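PDB 4Q9D: benzoylformate decarboxylase from Mycobacterium smegmatis, which belongs to the thiamine diphosphate-dependent enzyme family, with N-terminal, central and C-terminal domains each built on a parallel sheet, and carries a bound magnesium ion. Local coordinates for residues S357-D370 and T381-H393. Sequence-based numbering, arbitrary orientation. Where two conformers were deposited one is given.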
loop_
_atom_site.group_PDB
_atom_site.type_symbol
_atom_site.label_atom_id
_atom_site.label_comp_id
_atom_site.label_asym_id
_atom_site.label_seq_id
_atom_site.Cartn_x
_atom_site.Cartn_y
_atom_site.Cartn_z
ATOM N N SER B 357 -2.878 -32.242 32.299
ATOM C CA SER B 357 -3.994 -31.612 31.586
ATOM C C SER B 357 -5.131 -32.622 31.346
ATOM O O SER B 357 -6.314 -32.260 31.266
ATOM C CB SER B 357 -3.521 -30.980 30.265
ATOM O OG SER B 357 -2.642 -31.838 29.557
ATOM N N ASN B 358 -4.773 -33.894 31.241
ATOM C CA ASN B 358 -5.778 -34.948 31.115
ATOM C C ASN B 358 -6.737 -34.967 32.324
ATOM O O ASN B 358 -7.959 -35.078 32.161
ATOM C CB ASN B 358 -5.082 -36.299 30.902
ATOM C CG ASN B 358 -6.065 -37.433 30.690
ATOM O OD1 ASN B 358 -6.845 -37.414 29.738
ATOM N ND2 ASN B 358 -6.041 -38.426 31.584
ATOM N N ALA B 359 -6.190 -34.827 33.536
ATOM C CA ALA B 359 -7.021 -34.716 34.737
ATOM C C ALA B 359 -7.942 -33.507 34.658
ATOM O O ALA B 359 -9.121 -33.601 34.967
ATOM C CB ALA B 359 -6.147 -34.601 35.983
ATOM N N VAL B 360 -7.388 -32.359 34.264
ATOM C CA VAL B 360 -8.146 -31.105 34.230
ATOM C C VAL B 360 -9.351 -31.201 33.314
ATOM O O VAL B 360 -10.447 -30.802 33.684
ATOM C CB VAL B 360 -7.274 -29.895 33.720
ATOM C CG1 VAL B 360 -8.142 -28.641 33.557
ATOM C CG2 VAL B 360 -6.114 -29.641 34.639
ATOM N N TYR B 361 -9.141 -31.698 32.093
ATOM C CA TYR B 361 -10.246 -31.764 31.130
ATOM C C TYR B 361 -11.304 -32.797 31.496
ATOM O O TYR B 361 -12.483 -32.603 31.207
ATOM C CB TYR B 361 -9.741 -31.968 29.703
ATOM C CG TYR B 361 -9.231 -30.688 29.070
ATOM C CD1 TYR B 361 -10.039 -29.934 28.222
ATOM C CD2 TYR B 361 -7.946 -30.217 29.347
ATOM C CE1 TYR B 361 -9.566 -28.724 27.656
ATOM C CE2 TYR B 361 -7.471 -29.032 28.788
ATOM C CZ TYR B 361 -8.277 -28.295 27.943
ATOM O OH TYR B 361 -7.763 -27.141 27.393
ATOM N N GLU B 362 -10.904 -33.880 32.166
ATOM C CA GLU B 362 -11.915 -34.866 32.582
ATOM C C GLU B 362 -12.778 -34.286 33.661
ATOM O O GLU B 362 -13.992 -34.398 33.607
ATOM C CB GLU B 362 -11.311 -36.184 33.092
ATOM C CG GLU B 362 -12.445 -37.159 33.472
ATOM C CD GLU B 362 -11.960 -38.485 34.035
ATOM O OE1 GLU B 362 -10.726 -38.652 34.242
ATOM O OE2 GLU B 362 -12.829 -39.348 34.282
ATOM N N VAL B 363 -12.164 -33.628 34.643
ATOM C CA VAL B 363 -12.971 -32.914 35.632
ATOM C C VAL B 363 -13.932 -31.918 34.974
ATOM O O VAL B 363 -15.091 -31.805 35.367
ATOM C CB VAL B 363 -12.109 -32.159 36.651
ATOM C CG1 VAL B 363 -13.001 -31.336 37.564
ATOM C CG2 VAL B 363 -11.255 -33.146 37.454
ATOM N N LEU B 364 -13.459 -31.187 33.966
ATOM C CA LEU B 364 -14.338 -30.223 33.275
ATOM C C LEU B 364 -15.516 -30.932 32.615
ATOM O O LEU B 364 -16.670 -30.475 32.697
ATOM C CB LEU B 364 -13.564 -29.472 32.190
ATOM C CG LEU B 364 -12.758 -28.246 32.556
ATOM C CD1 LEU B 364 -12.036 -27.829 31.280
ATOM C CD2 LEU B 364 -13.704 -27.142 33.014
ATOM N N SER B 365 -15.234 -32.054 31.952
ATOM C CA SER B 365 -16.318 -32.778 31.277
ATOM C C SER B 365 -17.350 -33.310 32.272
ATOM O O SER B 365 -18.543 -33.395 31.960
ATOM C CB SER B 365 -15.784 -33.926 30.427
ATOM O OG SER B 365 -15.243 -34.923 31.262
ATOM N N ASN B 366 -16.915 -33.648 33.479
ATOM C CA ASN B 366 -17.892 -34.091 34.490
ATOM C C ASN B 366 -18.846 -32.997 34.934
ATOM O O ASN B 366 -19.987 -33.287 35.308
ATOM C CB ASN B 366 -17.188 -34.654 35.724
ATOM C CG ASN B 366 -16.427 -35.923 35.427
ATOM O OD1 ASN B 366 -16.753 -36.652 34.489
ATOM N ND2 ASN B 366 -15.390 -36.181 36.210
ATOM N N VAL B 367 -18.383 -31.743 34.935
ATOM C CA VAL B 367 -19.236 -30.649 35.446
ATOM C C VAL B 367 -19.765 -29.669 34.383
ATOM O O VAL B 367 -20.678 -28.892 34.647
ATOM C CB VAL B 367 -18.549 -29.854 36.587
ATOM C CG1 VAL B 367 -18.017 -30.809 37.653
ATOM C CG2 VAL B 367 -17.410 -29.050 36.045
ATOM N N LYS B 368 -19.181 -29.676 33.191
ATOM C CA LYS B 368 -19.632 -28.742 32.163
ATOM C C LYS B 368 -21.116 -28.898 31.812
ATOM O O LYS B 368 -21.571 -29.987 31.440
ATOM C CB LYS B 368 -18.770 -28.877 30.898
ATOM C CG LYS B 368 -19.255 -28.016 29.768
ATOM C CD LYS B 368 -18.299 -28.088 28.597
ATOM C CE LYS B 368 -18.484 -29.383 27.841
ATOM N NZ LYS B 368 -19.769 -29.318 27.102
ATOM N N PRO B 369 -21.896 -27.811 31.923
ATOM C CA PRO B 369 -23.284 -27.919 31.461
ATOM C C PRO B 369 -23.299 -28.304 29.985
ATOM O O PRO B 369 -22.420 -27.920 29.198
ATOM C CB PRO B 369 -23.840 -26.500 31.654
ATOM C CG PRO B 369 -23.002 -25.912 32.686
ATOM C CD PRO B 369 -21.612 -26.495 32.500
ATOM N N ASP B 370 -24.313 -29.072 29.613
ATOM C CA ASP B 370 -24.436 -29.583 28.270
ATOM C C ASP B 370 -24.524 -28.457 27.201
ATOM O O ASP B 370 -24.013 -28.612 26.095
ATOM C CB ASP B 370 -25.626 -30.557 28.211
ATOM C CG ASP B 370 -25.780 -31.215 26.846
ATOM O OD1 ASP B 370 -26.798 -30.932 26.166
ATOM O OD2 ASP B 370 -24.882 -32.007 26.449
ATOM N N THR B 381 -2.755 -28.363 24.959
ATOM C CA THR B 381 -3.805 -29.272 25.441
ATOM C C THR B 381 -4.942 -29.579 24.455
ATOM O O THR B 381 -6.033 -29.993 24.860
ATOM C CB THR B 381 -4.357 -28.850 26.826
ATOM O OG1 THR B 381 -5.122 -27.654 26.699
ATOM C CG2 THR B 381 -3.207 -28.609 27.811
ATOM N N MET B 382 -4.691 -29.411 23.161
ATOM C CA MET B 382 -5.725 -29.735 22.175
ATOM C C MET B 382 -6.187 -31.202 22.259
ATOM O O MET B 382 -7.378 -31.498 22.109
ATOM C CB MET B 382 -5.246 -29.400 20.759
ATOM C CG MET B 382 -5.320 -27.895 20.426
ATOM S SD MET B 382 -6.988 -27.195 20.319
ATOM C CE MET B 382 -7.689 -27.964 18.841
ATOM N N LEU B 383 -5.252 -32.115 22.514
ATOM C CA LEU B 383 -5.615 -33.540 22.606
ATOM C C LEU B 383 -6.607 -33.763 23.735
ATOM O O LEU B 383 -7.580 -34.495 23.566
ATOM C CB LEU B 383 -4.379 -34.433 22.814
ATOM C CG LEU B 383 -4.656 -35.927 23.083
ATOM C CD1 LEU B 383 -5.527 -36.571 21.992
ATOM C CD2 LEU B 383 -3.352 -36.724 23.295
ATOM N N ASP B 384 -6.393 -33.080 24.864
ATOM C CA ASP B 384 -7.279 -33.203 26.029
ATOM C C ASP B 384 -8.679 -32.679 25.768
ATOM O O ASP B 384 -9.664 -33.238 26.238
ATOM C CB ASP B 384 -6.645 -32.514 27.245
ATOM C CG ASP B 384 -5.237 -33.033 27.516
ATOM O OD1 ASP B 384 -5.071 -34.271 27.627
ATOM O OD2 ASP B 384 -4.288 -32.233 27.557
ATOM N N LEU B 385 -8.766 -31.582 25.031
ATOM C CA LEU B 385 -10.060 -31.020 24.677
ATOM C C LEU B 385 -10.780 -32.020 23.781
ATOM O O LEU B 385 -11.957 -32.305 23.973
ATOM C CB LEU B 385 -9.862 -29.688 23.930
ATOM C CG LEU B 385 -11.013 -29.217 23.038
ATOM C CD1 LEU B 385 -12.006 -28.465 23.871
ATOM C CD2 LEU B 385 -10.478 -28.357 21.874
ATOM N N PHE B 386 -10.058 -32.535 22.784
ATOM C CA PHE B 386 -10.635 -33.505 21.868
ATOM C C PHE B 386 -11.143 -34.756 22.624
ATOM O O PHE B 386 -12.259 -35.249 22.388
ATOM C CB PHE B 386 -9.591 -33.879 20.797
ATOM C CG PHE B 386 -9.994 -35.050 19.933
ATOM C CD1 PHE B 386 -10.952 -34.902 18.932
ATOM C CD2 PHE B 386 -9.418 -36.305 20.127
ATOM C CE1 PHE B 386 -11.329 -35.979 18.141
ATOM C CE2 PHE B 386 -9.792 -37.391 19.336
ATOM C CZ PHE B 386 -10.753 -37.222 18.339
ATOM N N THR B 387 -10.325 -35.252 23.545
ATOM C CA THR B 387 -10.653 -36.471 24.291
ATOM C C THR B 387 -11.848 -36.291 25.195
ATOM O O THR B 387 -12.737 -37.128 25.215
ATOM C CB THR B 387 -9.477 -36.910 25.143
ATOM O OG1 THR B 387 -8.373 -37.162 24.271
ATOM C CG2 THR B 387 -9.816 -38.183 25.939
ATOM N N TRP B 388 -11.893 -35.177 25.917
ATOM C CA TRP B 388 -12.886 -35.030 26.977
ATOM C C TRP B 388 -14.029 -34.047 26.717
ATOM O O TRP B 388 -15.059 -34.126 27.383
ATOM C CB TRP B 388 -12.184 -34.640 28.279
ATOM C CG TRP B 388 -11.307 -35.750 28.829
ATOM C CD1 TRP B 388 -9.937 -35.779 28.879
ATOM C CD2 TRP B 388 -11.757 -36.983 29.411
ATOM N NE1 TRP B 388 -9.509 -36.965 29.460
ATOM C CE2 TRP B 388 -10.610 -37.718 29.792
ATOM C CE3 TRP B 388 -13.025 -37.544 29.642
ATOM C CZ2 TRP B 388 -10.688 -38.982 30.395
ATOM C CZ3 TRP B 388 -13.102 -38.802 30.244
ATOM C CH2 TRP B 388 -11.936 -39.502 30.611
ATOM N N LEU B 389 -13.866 -33.102 25.788
ATOM C CA LEU B 389 -14.933 -32.110 25.603
ATOM C C LEU B 389 -15.407 -32.043 24.165
ATOM O O LEU B 389 -15.220 -31.014 23.496
ATOM C CB LEU B 389 -14.484 -30.715 26.048
ATOM C CG LEU B 389 -13.964 -30.515 27.465
ATOM C CD1 LEU B 389 -13.653 -29.013 27.690
ATOM C CD2 LEU B 389 -14.981 -30.992 28.495
ATOM N N PRO B 390 -16.037 -33.130 23.682
ATOM C CA PRO B 390 -16.524 -33.082 22.299
ATOM C C PRO B 390 -17.579 -31.996 22.160
ATOM O O PRO B 390 -18.363 -31.747 23.087
ATOM C CB PRO B 390 -17.169 -34.458 22.083
ATOM C CG PRO B 390 -17.462 -34.985 23.502
ATOM C CD PRO B 390 -16.341 -34.415 24.349
ATOM N N THR B 391 -17.586 -31.346 21.002
ATOM C CA THR B 391 -18.595 -30.335 20.731
ATOM C C THR B 391 -19.816 -31.024 20.145
ATOM O O THR B 391 -19.714 -31.705 19.116
ATOM C CB THR B 391 -18.063 -29.338 19.699
ATOM O OG1 THR B 391 -16.867 -28.755 20.213
ATOM C CG2 THR B 391 -19.089 -28.246 19.409
ATOM N N THR B 392 -20.972 -30.823 20.777
ATOM C CA THR B 392 -22.169 -31.548 20.375
ATOM C C THR B 392 -23.309 -30.593 20.022
ATOM O O THR B 392 -24.362 -31.036 19.641
ATOM C CB THR B 392 -22.626 -32.528 21.501
ATOM O OG1 THR B 392 -22.841 -31.791 22.703
ATOM C CG2 THR B 392 -21.544 -33.574 21.771
ATOM N N HIS B 393 -23.088 -29.280 20.143
ATOM C CA HIS B 393 -24.092 -28.299 19.741
ATOM C C HIS B 393 -23.511 -27.263 18.770
ATOM O O HIS B 393 -22.308 -26.968 18.803
ATOM C CB HIS B 393 -24.659 -27.586 20.970
ATOM C CG HIS B 393 -25.429 -28.477 21.896
ATOM N ND1 HIS B 393 -24.863 -29.562 22.534
ATOM C CD2 HIS B 393 -26.718 -28.435 22.304
ATOM C CE1 HIS B 393 -25.773 -30.153 23.286
ATOM N NE2 HIS B 393 -26.907 -29.488 23.166
HETATM O O HOH W 1 -6.641 -36.334 27.442
HETATM O O HOH W 2 -28.492 -29.023 26.093
#
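Asn358 OD1 is gripped by two donors: Trp388 NE1 at 2.7 Å, nearly straight at 170°, and a water that also donates to Asp384 OD1. The bond lies in the plane of the indole but meets the carbonyl from above its own plane. On the amide's other end, ND2 is held by His346 O and Asp348. Glu362 then covers one indole face. With CG anti to its backbone N and the chain extended beyond, it lays CG 3.7 Å from the centroid of the six-membered ring, a CH-pi contact. Its carboxylate runs almost parallel to the ring, 6° apart, and OE1 makes a hydrogen bond with Ser347 OG. Thr387 CG2 sits over the opposite face, toward its rim, while NE1 fixes the indole's edge.

Asp384 takes a second bond on its other oxygen, where Ser357 OG donates to OD2 at 2.6 Å from above the carboxylate plane. Tyr361 reaches across between the helices: CD2 lies 3.4 Å from Asp384 CB, one ring face rests on the backbone at Leu385 N, and Leu389 CD1 meets the ring edge. Its hydroxyl, buried, pairs with Thr381 OG1 at 2.8 Å and with Thr431. Farther along, Leu389 CD2 packs on Ser365, whose OG turns back to Glu362 O.

Helices 357-367 and 382-388 run in roughly the same direction, 33° apart, flanking strand 373-377 in sequence. The bound magnesium lies about 8 Å from the Thr381 side chain. Together the three elements form a helix-strand-helix portion of the alpha/beta fold of the C-terminal thiamine diphosphate-binding domain.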